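Side-chain contacts in avidin-related protein 4/5 (Gallus gallus, PDB 1Y55), which binds biotin with high affinity, as a tetrameric avidin-like protein from chicken that is notably stable to heat: residues Met18-Val23 with Ser47-Ile52; Gly31-Ala36 with Phe62-His67; Thr75-Gln80 with Gly114-Thr119. The protein carries 1 engineered substitution. One frame throughout, in Å; residues are numbered along the deposited sequence.

Contact 1 of 3, residues Met18-Val23 with Ser47-Ile52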
loop_
_atom_site.group_PDB
_atom_site.type_symbol
_atom_site.label_atom_id
_atom_site.label_comp_id
_atom_site.label_asym_id
_atom_site.label_seq_id
_atom_site.Cartn_x
_atom_site.Cartn_y
_atom_site.Cartn_z
ATOM N N MET A 18 22.273 -0.831 3.198
ATOM C CA MET A 18 22.458 -0.858 1.759
ATOM C C MET A 18 23.601 0.056 1.380
ATOM O O MET A 18 23.893 1.056 2.033
ATOM C CB MET A 18 21.211 -0.527 0.984
ATOM C CG MET A 18 20.739 0.821 1.221
ATOM S SD MET A 18 19.308 1.210 0.049
ATOM C CE MET A 18 19.069 2.893 0.490
ATOM N N THR A 19 24.237 -0.311 0.281
ATOM C CA THR A 19 25.369 0.397 -0.258
ATOM C C THR A 19 25.055 0.723 -1.703
ATOM O O THR A 19 24.786 -0.161 -2.498
ATOM C CB THR A 19 26.614 -0.470 -0.186
ATOM O OG1 THR A 19 26.803 -0.928 1.165
ATOM C CG2 THR A 19 27.862 0.349 -0.526
ATOM N N ILE A 20 25.088 2.001 -2.032
ATOM C CA ILE A 20 24.751 2.466 -3.359
ATOM C C ILE A 20 26.004 3.052 -3.995
ATOM O O ILE A 20 26.745 3.821 -3.359
ATOM C CB ILE A 20 23.611 3.485 -3.283
ATOM C CG1 ILE A 20 22.351 2.759 -2.792
ATOM C CG2 ILE A 20 23.372 4.164 -4.655
ATOM C CD1 ILE A 20 21.122 3.596 -2.569
ATOM N N ARG A 21 26.221 2.705 -5.258
ATOM C CA ARG A 21 27.402 3.118 -5.992
ATOM C C ARG A 21 27.119 4.459 -6.695
ATOM O O ARG A 21 26.185 5.171 -6.329
ATOM C CB ARG A 21 27.812 2.002 -6.965
ATOM C CG ARG A 21 28.111 0.656 -6.289
ATOM C CD ARG A 21 28.700 -0.385 -7.231
ATOM N NE ARG A 21 28.922 -1.692 -6.601
ATOM C CZ ARG A 21 28.016 -2.661 -6.493
ATOM N NH1 ARG A 21 26.788 -2.494 -6.954
ATOM N NH2 ARG A 21 28.342 -3.811 -5.914
ATOM N N ALA A 22 27.951 4.826 -7.669
ATOM C CA ALA A 22 27.822 6.112 -8.330
ATOM C C ALA A 22 26.482 6.247 -9.037
ATOM O O ALA A 22 25.991 5.301 -9.643
ATOM C CB ALA A 22 28.944 6.290 -9.327
ATOM N N VAL A 23 25.913 7.439 -8.947
ATOM C CA VAL A 23 24.692 7.774 -9.672
ATOM C C VAL A 23 25.113 8.406 -10.994
ATOM O O VAL A 23 25.895 9.355 -11.017
ATOM C CB VAL A 23 23.840 8.749 -8.865
ATOM C CG1 VAL A 23 22.595 9.132 -9.625
ATOM C CG2 VAL A 23 23.463 8.146 -7.511
ATOM N N SER A 47 22.235 -8.970 -1.561
ATOM C CA SER A 47 21.419 -8.985 -2.769
ATOM C C SER A 47 21.580 -7.686 -3.546
ATOM O O SER A 47 21.756 -6.613 -2.971
ATOM C CB SER A 47 19.964 -9.207 -2.394
ATOM O OG SER A 47 19.788 -10.502 -1.827
ATOM N N PRO A 48 21.512 -7.764 -4.869
ATOM C CA PRO A 48 21.685 -6.571 -5.708
ATOM C C PRO A 48 20.439 -5.706 -5.795
ATOM O O PRO A 48 19.314 -6.198 -5.727
ATOM C CB PRO A 48 22.026 -7.168 -7.070
ATOM C CG PRO A 48 21.253 -8.442 -7.093
ATOM C CD PRO A 48 21.353 -8.980 -5.692
ATOM N N LEU A 49 20.686 -4.414 -5.999
ATOM C CA LEU A 49 19.626 -3.447 -6.261
ATOM C C LEU A 49 19.978 -2.595 -7.476
ATOM O O LEU A 49 21.148 -2.419 -7.829
ATOM C CB LEU A 49 19.331 -2.565 -5.034
ATOM C CG LEU A 49 20.403 -1.552 -4.619
ATOM C CD1 LEU A 49 20.250 -0.209 -5.337
ATOM C CD2 LEU A 49 20.392 -1.329 -3.120
ATOM N N LEU A 50 18.937 -2.078 -8.120
ATOM C CA LEU A 50 19.057 -1.228 -9.300
ATOM C C LEU A 50 17.939 -0.213 -9.238
ATOM O O LEU A 50 16.794 -0.597 -9.032
ATOM C CB LEU A 50 18.898 -2.079 -10.539
ATOM C CG LEU A 50 19.269 -1.525 -11.884
ATOM C CD1 LEU A 50 20.705 -1.030 -11.906
ATOM C CD2 LEU A 50 19.084 -2.641 -12.918
ATOM N N GLY A 51 18.241 1.064 -9.434
ATOM C CA GLY A 51 17.231 2.097 -9.352
ATOM C C GLY A 51 17.565 3.363 -10.108
ATOM O O GLY A 51 18.564 3.447 -10.816
ATOM N N ILE A 52 16.665 4.327 -9.963
ATOM C CA ILE A 52 16.800 5.639 -10.579
ATOM C C ILE A 52 16.371 6.706 -9.597
ATOM O O ILE A 52 15.302 6.599 -8.985
ATOM C CB ILE A 52 15.974 5.797 -11.878
ATOM C CG1 ILE A 52 15.936 4.528 -12.741
ATOM C CG2 ILE A 52 16.540 6.951 -12.690
ATOM C CD1 ILE A 52 15.006 4.650 -13.942
#
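Leu-49 reaches from strand 47-53 across to Met-18 and Ile-20, giving one methyl to each. Its CD2 lies 4.2 Å from Met-18 SD, while CD1 approaches Ile-20 CG1 at 4.4 Å; both contacts are apolar and fairly loose. The fork of the leucine is set by its first torsion: CG stands between the backbone N and the carbonyl carbon (chi1 69°), the crowded position, from which the two methyls spread along strand 17-20. Met-18 takes the same rotamer at its base (chi1 63°) and then runs out almost fully extended, so that the sulfur passes alongside CD2 and the terminal methyl continues beyond the leucine. The extended chain (chi3 -176°) carries Met-18 CE alongside the end of Ile-20, 3.8 Å from Ile-20 CD1. Ile-20 thus touches Leu-49 through the middle of its long branch, and its end packs against the methionine.

The two strands are not neighbours: strand 28-34 runs between them, and the nearest CA atoms, those of Ile-20 and Leu-49, are 8.3 Å apart. Gly-31 of that middle strand, hydrogen-bonded to Leu-49 through the backbone, has no side chain to intervene, and Leu-49 CD1 comes within 4.1 Å of Gly-31 CA. All three touching residues are buried. Phe-64 adjoins both Met-18 and Leu-49, and Phe-29 and Leu-6 adjoin Ile-20. The Met-18 side chain is about 8 Å from the bound biotin. Inward-pointing apolar residues from alternate positions on successive strands, meeting across the one between, form the interior of the antiparallel eight-stranded beta-barrel of the avidin family.

Contact 2 of 3, residues Gly31-Ala36 with Phe62-His67. With BTN (biotin), chain C.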
loop_
_atom_site.group_PDB
_atom_site.type_symbol
_atom_site.label_atom_id
_atom_site.label_comp_id
_atom_site.label_asym_id
_atom_site.label_seq_id
_atom_site.Cartn_x
_atom_site.Cartn_y
_atom_site.Cartn_z
ATOM N N GLY A 31 23.682 -1.121 -6.533
ATOM C CA GLY A 31 24.159 -1.280 -5.191
ATOM C C GLY A 31 23.857 -2.659 -4.662
ATOM O O GLY A 31 23.493 -3.579 -5.390
ATOM N N THR A 32 24.023 -2.791 -3.356
ATOM C CA THR A 32 23.720 -4.033 -2.649
ATOM C C THR A 32 22.891 -3.725 -1.411
ATOM O O THR A 32 22.919 -2.620 -0.872
ATOM C CB THR A 32 24.981 -4.791 -2.245
ATOM O OG1 THR A 32 25.723 -3.982 -1.322
ATOM C CG2 THR A 32 25.886 -5.092 -3.436
ATOM N N TYR A 33 22.160 -4.741 -0.979
ATOM C CA TYR A 33 21.234 -4.625 0.131
ATOM C C TYR A 33 21.415 -5.852 1.020
ATOM O O TYR A 33 21.298 -6.975 0.528
ATOM C CB TYR A 33 19.791 -4.544 -0.387
ATOM C CG TYR A 33 18.811 -3.927 0.579
ATOM C CD1 TYR A 33 18.321 -4.637 1.671
ATOM C CD2 TYR A 33 18.360 -2.628 0.403
ATOM C CE1 TYR A 33 17.411 -4.065 2.560
ATOM C CE2 TYR A 33 17.457 -2.058 1.280
ATOM C CZ TYR A 33 16.990 -2.772 2.359
ATOM O OH TYR A 33 16.104 -2.150 3.206
ATOM N N LEU A 34 21.695 -5.627 2.304
ATOM C CA LEU A 34 21.794 -6.693 3.299
ATOM C C LEU A 34 20.627 -6.494 4.270
ATOM O O LEU A 34 20.657 -5.616 5.131
ATOM C CB LEU A 34 23.139 -6.661 4.026
ATOM C CG LEU A 34 23.375 -7.836 4.962
ATOM C CD1 LEU A 34 23.363 -9.163 4.227
ATOM C CD2 LEU A 34 24.685 -7.657 5.704
ATOM N N THR A 35 19.565 -7.263 4.069
ATOM C CA THR A 35 18.414 -7.142 4.937
ATOM C C THR A 35 18.688 -7.762 6.302
ATOM O O THR A 35 19.327 -8.809 6.402
ATOM C CB THR A 35 17.151 -7.730 4.307
ATOM O OG1 THR A 35 16.055 -7.502 5.213
ATOM C CG2 THR A 35 17.257 -9.234 4.012
ATOM N N ALA A 36 18.197 -7.105 7.356
ATOM C CA ALA A 36 18.310 -7.652 8.700
ATOM C C ALA A 36 17.277 -8.744 8.963
ATOM O O ALA A 36 17.467 -9.563 9.873
ATOM C CB ALA A 36 18.152 -6.551 9.724
ATOM N N PHE A 62 13.116 8.963 -5.769
ATOM C CA PHE A 62 13.857 7.840 -6.334
ATOM C C PHE A 62 13.035 6.568 -6.172
ATOM O O PHE A 62 12.065 6.522 -5.400
ATOM C CB PHE A 62 15.235 7.681 -5.641
ATOM C CG PHE A 62 15.133 7.417 -4.174
ATOM C CD1 PHE A 62 14.905 6.116 -3.706
ATOM C CD2 PHE A 62 15.182 8.453 -3.251
ATOM C CE1 PHE A 62 14.735 5.875 -2.345
ATOM C CE2 PHE A 62 15.054 8.200 -1.905
ATOM C CZ PHE A 62 14.828 6.922 -1.456
ATOM N N GLY A 63 13.470 5.530 -6.872
ATOM C CA GLY A 63 12.966 4.186 -6.685
ATOM C C GLY A 63 14.088 3.199 -6.928
ATOM O O GLY A 63 15.053 3.507 -7.649
ATOM N N PHE A 64 13.983 2.004 -6.339
ATOM C CA PHE A 64 14.880 0.924 -6.670
ATOM C C PHE A 64 14.206 -0.414 -6.438
ATOM O O PHE A 64 13.258 -0.535 -5.673
ATOM C CB PHE A 64 16.252 1.038 -5.956
ATOM C CG PHE A 64 16.216 1.013 -4.442
ATOM C CD1 PHE A 64 16.280 -0.191 -3.739
ATOM C CD2 PHE A 64 16.183 2.192 -3.727
ATOM C CE1 PHE A 64 16.297 -0.204 -2.356
ATOM C CE2 PHE A 64 16.195 2.166 -2.340
ATOM C CZ PHE A 64 16.250 0.961 -1.670
ATOM N N THR A 65 14.747 -1.421 -7.113
ATOM C CA THR A 65 14.341 -2.809 -7.008
ATOM C C THR A 65 15.459 -3.601 -6.373
ATOM O O THR A 65 16.620 -3.460 -6.774
ATOM C CB THR A 65 14.085 -3.361 -8.425
ATOM O OG1 THR A 65 13.013 -2.642 -9.042
ATOM C CG2 THR A 65 13.662 -4.823 -8.382
ATOM N N VAL A 66 15.113 -4.446 -5.405
ATOM C CA VAL A 66 16.027 -5.427 -4.834
ATOM C C VAL A 66 15.614 -6.808 -5.313
ATOM O O VAL A 66 14.509 -7.274 -5.050
ATOM C CB VAL A 66 16.025 -5.412 -3.291
ATOM C CG1 VAL A 66 17.064 -6.386 -2.767
ATOM C CG2 VAL A 66 16.299 -4.016 -2.765
ATOM N N HIS A 67 16.524 -7.467 -6.032
ATOM C CA HIS A 67 16.361 -8.860 -6.424
ATOM C C HIS A 67 16.983 -9.720 -5.324
ATOM O O HIS A 67 18.205 -9.841 -5.227
ATOM C CB HIS A 67 17.023 -9.122 -7.794
ATOM C CG HIS A 67 17.280 -10.569 -8.092
ATOM N ND1 HIS A 67 16.603 -11.356 -9.006
ATOM C CD2 HIS A 67 18.207 -11.377 -7.535
ATOM C CE1 HIS A 67 17.134 -12.575 -9.008
ATOM N NE2 HIS A 67 18.101 -12.613 -8.110
HETATM C C11 BTN C . 12.585 -12.366 1.655
HETATM O O11 BTN C . 12.057 -12.368 2.915
HETATM O O12 BTN C . 12.437 -13.378 0.860
HETATM C C10 BTN C . 13.347 -11.224 1.145
HETATM C C9 BTN C . 13.755 -10.206 2.182
HETATM C C8 BTN C . 12.685 -9.140 2.399
HETATM C C7 BTN C . 13.131 -8.109 3.442
HETATM C C2 BTN C . 12.162 -6.900 3.565
HETATM S S1 BTN C . 12.158 -5.793 2.184
HETATM C C6 BTN C . 11.126 -4.670 3.145
HETATM C C5 BTN C . 11.718 -4.681 4.552
HETATM N N1 BTN C . 12.798 -3.728 4.727
HETATM C C3 BTN C . 13.939 -4.350 4.971
HETATM O O3 BTN C . 15.083 -3.714 5.162
HETATM N N2 BTN C . 13.795 -5.659 5.001
HETATM C C4 BTN C . 12.403 -6.034 4.807
#
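Tyr-33 crosses Val-66 at about a right angle, and the contact is apolar: Val-66 CG2 lies 4.0 Å from Tyr-33 CD2, and CG1 of the same valine rests near the tyrosine CB. Beside it Phe-64 brings CE1 to 4.2 Å from Tyr-33 CD2. Val-66 CG2 also sits at the edge of the Phe-64 ring, in its plane, and the methyl and the two ring carbons meet as a three-way cluster. Phe-77 meets both rings, and Trp-68 stands roughly perpendicular to that of Tyr-33.

Strand 47-53 separates the two strands in the avidin barrel, and the tyrosine spans it from inside, its CG anti to the backbone N (chi1 -159°), which carries the hydroxyl to the biotin.

Two side-chain hydroxyls of 31-36 hydrogen-bond the ligand. Tyr-33 OH donates to biotin O3 at 2.7 Å, with O3 at the ring edge near its plane. Biotin N2 donates to Thr-35 OG1 at 2.9 Å, nearly straight at 174°, and OG1 is bonded in addition to Val-37 O, which holds the hydroxyl in place. A phenylalanine in place of Tyr-33 retains the ring but would probably leave O3 short of a donor. Ser-16 and Asn-12 also hydrogen-bond the biotin.

Contact 3 of 3, residues Thr75-Gln80 with Gly114-Thr119. With BTN (biotin), chain C.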
loop_
_atom_site.group_PDB
_atom_site.type_symbol
_atom_site.label_atom_id
_atom_site.label_comp_id
_atom_site.label_asym_id
_atom_site.label_seq_id
_atom_site.Cartn_x
_atom_site.Cartn_y
_atom_site.Cartn_z
ATOM N N THR A 75 11.585 -6.914 -3.854
ATOM C CA THR A 75 11.054 -5.717 -3.207
ATOM C C THR A 75 11.349 -4.490 -4.052
ATOM O O THR A 75 12.429 -4.376 -4.620
ATOM C CB THR A 75 11.637 -5.516 -1.808
ATOM O OG1 THR A 75 11.336 -6.694 -1.056
ATOM C CG2 THR A 75 11.029 -4.307 -1.086
ATOM N N VAL A 76 10.406 -3.561 -4.103
ATOM C CA VAL A 76 10.669 -2.223 -4.614
ATOM C C VAL A 76 10.491 -1.222 -3.492
ATOM O O VAL A 76 9.598 -1.349 -2.658
ATOM C CB VAL A 76 9.768 -1.862 -5.819
ATOM C CG1 VAL A 76 10.107 -2.735 -7.029
ATOM C CG2 VAL A 76 8.280 -1.973 -5.487
ATOM N N PHE A 77 11.363 -0.221 -3.501
ATOM C CA PHE A 77 11.326 0.908 -2.582
ATOM C C PHE A 77 11.188 2.202 -3.376
ATOM O O PHE A 77 11.826 2.359 -4.422
ATOM C CB PHE A 77 12.642 1.033 -1.794
ATOM C CG PHE A 77 12.906 -0.055 -0.796
ATOM C CD1 PHE A 77 13.389 -1.291 -1.203
ATOM C CD2 PHE A 77 12.737 0.171 0.569
ATOM C CE1 PHE A 77 13.692 -2.270 -0.269
ATOM C CE2 PHE A 77 13.034 -0.828 1.501
ATOM C CZ PHE A 77 13.494 -2.037 1.069
ATOM N N THR A 78 10.393 3.135 -2.874
ATOM C CA THR A 78 10.397 4.486 -3.420
ATOM C C THR A 78 10.358 5.485 -2.290
ATOM O O THR A 78 9.839 5.204 -1.217
ATOM C CB THR A 78 9.259 4.653 -4.433
ATOM O OG1 THR A 78 9.379 5.894 -5.137
ATOM C CG2 THR A 78 7.894 4.654 -3.787
ATOM N N GLY A 79 10.903 6.658 -2.513
ATOM C CA GLY A 79 10.944 7.655 -1.473
ATOM C C GLY A 79 11.626 8.915 -1.924
ATOM O O GLY A 79 11.765 9.181 -3.125
ATOM N N GLN A 80 12.040 9.694 -0.929
ATOM C CA GLN A 80 12.670 10.988 -1.162
ATOM C C GLN A 80 13.829 11.155 -0.191
ATOM O O GLN A 80 13.763 10.715 0.954
ATOM C CB GLN A 80 11.631 12.119 -1.028
ATOM C CG GLN A 80 12.141 13.496 -1.421
ATOM C CD GLN A 80 11.062 14.572 -1.540
ATOM O OE1 GLN A 80 11.407 15.730 -1.900
ATOM N NE2 GLN A 80 9.841 14.272 -1.272
ATOM N N GLY A 114 5.128 -1.765 3.449
ATOM C CA GLY A 114 5.676 -1.181 4.658
ATOM C C GLY A 114 6.471 0.080 4.388
ATOM O O GLY A 114 6.433 0.636 3.287
ATOM N N TYR A 115 7.179 0.515 5.424
ATOM C CA TYR A 115 7.978 1.734 5.384
ATOM C C TYR A 115 9.403 1.434 5.775
ATOM O O TYR A 115 9.698 0.424 6.397
ATOM C CB TYR A 115 7.419 2.819 6.314
ATOM C CG TYR A 115 7.615 2.615 7.790
ATOM C CD1 TYR A 115 8.697 3.192 8.455
ATOM C CD2 TYR A 115 6.708 1.888 8.546
ATOM C CE1 TYR A 115 8.856 3.057 9.821
ATOM C CE2 TYR A 115 6.858 1.758 9.911
ATOM C CZ TYR A 115 7.919 2.353 10.542
ATOM O OH TYR A 115 8.035 2.209 11.903
ATOM N N ASN A 116 10.315 2.348 5.477
ATOM C CA ASN A 116 11.632 2.325 6.078
ATOM C C ASN A 116 12.233 3.715 6.034
ATOM O O ASN A 116 12.208 4.382 5.003
ATOM C CB ASN A 116 12.612 1.378 5.357
ATOM C CG ASN A 116 12.505 -0.080 5.775
ATOM O OD1 ASN A 116 12.353 -0.955 4.919
ATOM N ND2 ASN A 116 12.672 -0.355 7.065
ATOM N N ASN A 117 12.851 4.110 7.141
ATOM C CA ASN A 117 13.615 5.341 7.230
ATOM C C ASN A 117 15.083 4.991 7.240
ATOM O O ASN A 117 15.495 4.130 8.011
ATOM C CB ASN A 117 13.201 6.065 8.513
ATOM C CG ASN A 117 11.688 6.326 8.556
ATOM O OD1 ASN A 117 11.141 6.809 7.594
ATOM N ND2 ASN A 117 11.027 5.982 9.652
ATOM N N PHE A 118 15.867 5.635 6.373
ATOM C CA PHE A 118 17.299 5.358 6.270
ATOM C C PHE A 118 18.092 6.606 6.650
ATOM O O PHE A 118 17.727 7.732 6.301
ATOM C CB PHE A 118 17.744 4.984 4.841
ATOM C CG PHE A 118 17.159 3.700 4.277
ATOM C CD1 PHE A 118 17.950 2.565 4.142
ATOM C CD2 PHE A 118 15.857 3.643 3.806
ATOM C CE1 PHE A 118 17.453 1.393 3.571
ATOM C CE2 PHE A 118 15.358 2.479 3.238
ATOM C CZ PHE A 118 16.155 1.356 3.113
ATOM N N THR A 119 19.223 6.370 7.319
ATOM C CA THR A 119 20.213 7.407 7.570
ATOM C C THR A 119 21.588 6.869 7.193
ATOM O O THR A 119 21.790 5.673 7.047
ATOM C CB THR A 119 20.193 7.860 9.040
ATOM O OG1 THR A 119 20.374 6.731 9.896
ATOM C CG2 THR A 119 18.848 8.501 9.425
HETATM C C11 BTN C . 12.585 -12.366 1.655
HETATM O O11 BTN C . 12.057 -12.368 2.915
HETATM O O12 BTN C . 12.437 -13.378 0.860
HETATM C C10 BTN C . 13.347 -11.224 1.145
HETATM C C9 BTN C . 13.755 -10.206 2.182
HETATM C C8 BTN C . 12.685 -9.140 2.399
HETATM C C7 BTN C . 13.131 -8.109 3.442
HETATM C C2 BTN C . 12.162 -6.900 3.565
HETATM S S1 BTN C . 12.158 -5.793 2.184
HETATM C C6 BTN C . 11.126 -4.670 3.145
HETATM C C5 BTN C . 11.718 -4.681 4.552
HETATM N N1 BTN C . 12.798 -3.728 4.727
HETATM C C3 BTN C . 13.939 -4.350 4.971
HETATM O O3 BTN C . 15.083 -3.714 5.162
HETATM N N2 BTN C . 13.795 -5.659 5.001
HETATM C C4 BTN C . 12.403 -6.034 4.807
#
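Asn-116 and Phe-118, on strand 111-120, close in on Phe-77 of strand 74-83 inside the avidin beta-barrel, where strand 89-98 lies between the two and the biotin pocket borders the contact. Ahead of them in the sequence, Tyr-115 faces the other way and serves the assembly: its ring stacks on Tyr-115 of the third subunit, and its OH is hydrogen-bonded to Lys-92 of that same subunit.

Asn-116 follows, pointing into the barrel. CG lies anti to the carbonyl carbon (chi1 -83°), which sends the amide toward the ligand, and OD1 accepts a hydrogen bond from biotin N1 at 2.8 Å with an N-H...O angle of 168°. The same oxygen sits in the plane of the Phe-77 ring, at its edge, 3.5 Å from Phe-77 CE2; amide and ring are turned only 27° apart. ND2 is hydrogen-bonded to Asn-13 OD1, so the amide is held at both ends and its rotation is fixed with the oxygen presented to biotin. Phe-77 turns its edge to the ligand, CZ 4.1 Å from biotin C6, and Thr-75 on the same strand brings OG1 to 3.5 Å from biotin S1.

Asn-117 turns back outward, its backbone N bonded to Asn-13 OD1 and its own OD1 to Lys-92 of the same chain. Phe-118 returns inward and crosses Phe-77 at about a right angle, with Phe-77 CE2 near the plane of the Phe-118 ring, 4.1 Å from Phe-118 CZ.

Overall arrangement
All three contacts sit inside one closed antiparallel barrel whose strands follow chain order, and each joins two strands across the one between them. Contacts 1 and 2 interleave along the chain and share neighbouring strands, their centres about 7 Å apart; contact 3 comes later in sequence, with its centre about 9 Å from that of contact 2 and 13 Å from that of contact 1. Tyr-33 OH packs on Phe-77 CZ, and Met-18 CE on Phe-118 CE1, so the three merge into a continuous interior. Contacts 2 and 3 both touch biotin, whereas contact 1 does not touch the ligand, and segments of all three also reach the second subunit of the tetramer.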